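Local coordinates for protein probable chitinase (Chromobacterium violaceum, PDB 5JH8) that probably binds chitin and, as a member of glycoside hydrolase family 18, is thought to hydrolyse it, at residues A[121-124]-A[125-129]. Sequence-based numbering, arbitrary orientation.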
ATOM      1  N   ASN A 121      17.556 -12.613   2.908  1.00 12.78           N
ATOM      2  CA  ASN A 121      18.813 -11.878   2.829  1.00 13.07           C
ATOM      3  C   ASN A 121      19.121 -11.416   1.406  1.00 12.07           C
ATOM      4  O   ASN A 121      19.718 -10.352   1.217  1.00 12.71           O
ATOM      5  CB  ASN A 121      19.963 -12.702   3.395  1.00 15.27           C
ATOM      6  CG  ASN A 121      19.850 -12.915   4.894  1.00 16.93           C
ATOM      7  OD1 ASN A 121      19.106 -12.217   5.590  1.00 17.17           O
ATOM      8  ND2 ASN A 121      20.598 -13.891   5.404  1.00 18.82           N
ATOM      9  N   ASN A 122      18.719 -12.185   0.394  1.00 11.46           N
ATOM     10  CA  ASN A 122      18.894 -11.751  -0.991  1.00 11.87           C
ATOM     11  C   ASN A 122      18.135 -10.464  -1.247  1.00 11.20           C
ATOM     12  O   ASN A 122      18.655  -9.532  -1.858  1.00 11.22           O
ATOM     13  CB  ASN A 122      18.387 -12.832  -1.946  1.00 12.82           C
ATOM     14  CG  ASN A 122      19.250 -14.068  -1.951  1.00 14.10           C
ATOM     15  OD1 ASN A 122      20.460 -14.005  -1.710  1.00 16.21           O
ATOM     16  ND2 ASN A 122      18.638 -15.211  -2.256  1.00 14.59           N
ATOM     17  N   PHE A 123      16.884 -10.402  -0.794  1.00 11.02           N
ATOM     18  CA  PHE A 123      16.058  -9.222  -1.020  1.00 10.55           C
ATOM     19  C   PHE A 123      16.615  -8.017  -0.257  1.00  9.96           C
ATOM     20  O   PHE A 123      16.680  -6.904  -0.796  1.00 10.11           O
ATOM     21  CB  PHE A 123      14.608  -9.538  -0.640  1.00  9.91           C
ATOM     22  CG  PHE A 123      13.657  -8.407  -0.936  1.00  9.65           C
ATOM     23  CD1 PHE A 123      13.546  -7.881  -2.214  1.00 10.06           C
ATOM     24  CD2 PHE A 123      12.888  -7.854   0.069  1.00 10.24           C
ATOM     25  CE1 PHE A 123      12.676  -6.820  -2.469  1.00 10.03           C
ATOM     26  CE2 PHE A 123      12.002  -6.802  -0.189  1.00  9.60           C
ATOM     27  CZ  PHE A 123      11.904  -6.287  -1.455  1.00  9.38           C
ATOM     28  N   SER A 124      17.042  -8.222   0.991  1.00 10.55           N
ATOM     29  CA  SER A 124      17.653  -7.133   1.742  1.00 10.42           C
ATOM     30  C   SER A 124      18.854  -6.586   0.996  1.00 10.77           C
ATOM     31  O   SER A 124      19.056  -5.368   0.936  1.00 11.60           O
ATOM     32  CB  SER A 124      18.099  -7.635   3.110  1.00 11.35           C
ATOM     33  OG  SER A 124      16.967  -7.992   3.866  1.00 11.93           O
ATOM     34  N   HIS A 125      19.673  -7.485   0.437  1.00 11.15           N
ATOM     35  CA  HIS A 125      20.869  -7.057  -0.273  1.00 11.65           C
ATOM     36  C   HIS A 125      20.510  -6.277  -1.529  1.00 10.81           C
ATOM     37  O   HIS A 125      21.093  -5.221  -1.800  1.00 11.11           O
ATOM     38  CB  HIS A 125      21.756  -8.259  -0.604  1.00 12.89           C
ATOM     39  CG  HIS A 125      23.030  -7.877  -1.283  1.00 16.21           C
ATOM     40  ND1 HIS A 125      23.244  -8.113  -2.619  1.00 18.43           N
ATOM     41  CD2 HIS A 125      24.129  -7.228  -0.833  1.00 18.43           C
ATOM     42  CE1 HIS A 125      24.435  -7.657  -2.961  1.00 18.22           C
ATOM     43  NE2 HIS A 125      24.996  -7.119  -1.895  1.00 18.36           N
ATOM     44  N   PHE A 126      19.523  -6.761  -2.286  1.00 10.54           N
ATOM     45  CA  PHE A 126      19.049  -6.031  -3.461  1.00 10.55           C
ATOM     46  C   PHE A 126      18.628  -4.618  -3.092  1.00  9.45           C
ATOM     47  O   PHE A 126      19.001  -3.654  -3.768  1.00  9.70           O
ATOM     48  CB  PHE A 126      17.896  -6.802  -4.102  1.00 10.79           C
ATOM     49  CG  PHE A 126      17.086  -6.008  -5.109  1.00 10.30           C
ATOM     50  CD1 PHE A 126      17.649  -5.527  -6.275  1.00 11.54           C
ATOM     51  CD2 PHE A 126      15.738  -5.751  -4.885  1.00 11.15           C
ATOM     52  CE1 PHE A 126      16.881  -4.801  -7.176  1.00 11.92           C
ATOM     53  CE2 PHE A 126      14.985  -5.038  -5.786  1.00 11.30           C
ATOM     54  CZ  PHE A 126      15.549  -4.565  -6.925  1.00 11.55           C
ATOM     55  N   ILE A 127      17.855  -4.477  -2.015  1.00  9.11           N
ATOM     56  CA  ILE A 127      17.383  -3.167  -1.582  1.00  9.15           C
ATOM     57  C   ILE A 127      18.541  -2.294  -1.102  1.00  9.21           C
ATOM     58  O   ILE A 127      18.556  -1.087  -1.357  1.00  8.91           O
ATOM     59  CB  ILE A 127      16.267  -3.359  -0.537  1.00  9.24           C
ATOM     60  CG1 ILE A 127      15.024  -3.974  -1.209  1.00  9.36           C
ATOM     61  CG2 ILE A 127      15.943  -2.054   0.165  1.00  9.54           C
ATOM     62  CD1 ILE A 127      14.467  -3.207  -2.397  1.00  9.24           C
ATOM     63  N   GLN A 128      19.538  -2.875  -0.439  1.00  9.49           N
ATOM     64  CA  GLN A 128      20.728  -2.110  -0.061  1.00 10.16           C
ATOM     65  C   GLN A 128      21.434  -1.531  -1.284  1.00 10.15           C
ATOM     66  O   GLN A 128      21.794  -0.342  -1.321  1.00 10.45           O
ATOM     67  CB  GLN A 128      21.689  -3.017   0.708  1.00 12.33           C
ATOM     68  CG  GLN A 128      21.224  -3.366   2.106  1.00 14.09           C
ATOM     69  CD  GLN A 128      22.011  -4.515   2.733  1.00 15.73           C
ATOM     70  OE1 GLN A 128      22.774  -5.210   2.060  1.00 17.87           O
ATOM     71  NE2 GLN A 128      21.802  -4.731   4.022  1.00 17.35           N
ATOM     72  N   VAL A 129      21.676  -2.378  -2.282  1.00 10.45           N
ATOM     73  CA  VAL A 129      22.378  -1.945  -3.483  1.00 10.14           C
ATOM     74  C   VAL A 129      21.546  -0.923  -4.244  1.00  9.31           C
ATOM     75  O   VAL A 129      22.065   0.093  -4.711  1.00 10.39           O
ATOM     76  CB  VAL A 129      22.735  -3.171  -4.350  1.00 11.79           C
ATOM     77  CG1 VAL A 129      23.336  -2.754  -5.686  1.00 11.61           C
ATOM     78  CG2 VAL A 129      23.671  -4.095  -3.602  1.00 13.27           C
TER
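Phe-123 and Ile-127, one turn apart on helix 120-135, pack against each other. Ile-127 lays its CG1 over one face of the Phe-123 ring, a CH-pi contact 4.0 Å from the ring centroid and 19° off the ring normal, displaced toward the rim; CD1 of Ile-127 follows, 4.0 Å from CE1 of Phe-123. Phe-123 holds CG anti to its backbone N (chi1 -176°), which carries the ring forward along the helix to Ile-127. Phe-126 meets the same ring obliquely, its CD2 4.0 Å from CE1 of Phe-123, while CE1 of Phe-123 lies near the plane of the Phe-126 ring, at its edge. This buried face packs between neighbouring helices: Leu-166 touches both Phe-123 and Ile-127, and Val-93 and Leu-96 touch Phe-126. The open side carries exposed His-125 and partly exposed Gln-128. His-125 receives the methyl CG2 of Val-129 over one imidazole face and hydrogen-bonds through ND1 to Gln-89. Gln-128 brings CG to 3.2 Å from Ser-124 O, which also accepts a hydrogen bond from Gln-128 N at 2.9 Å. Ser-124 is polar but buried; its OG, beside its own N (chi1 -66°), is satisfied within the helix by Arg-120 O. Backbone N-H groups of His-125 to Gln-128 each bond to the carbonyl four residues earlier, Asn-121 to Ser-124. In this outer helix of the TIM-barrel fold, Phe-123, Phe-126 and Ile-127 thus give this part an apolar buried side.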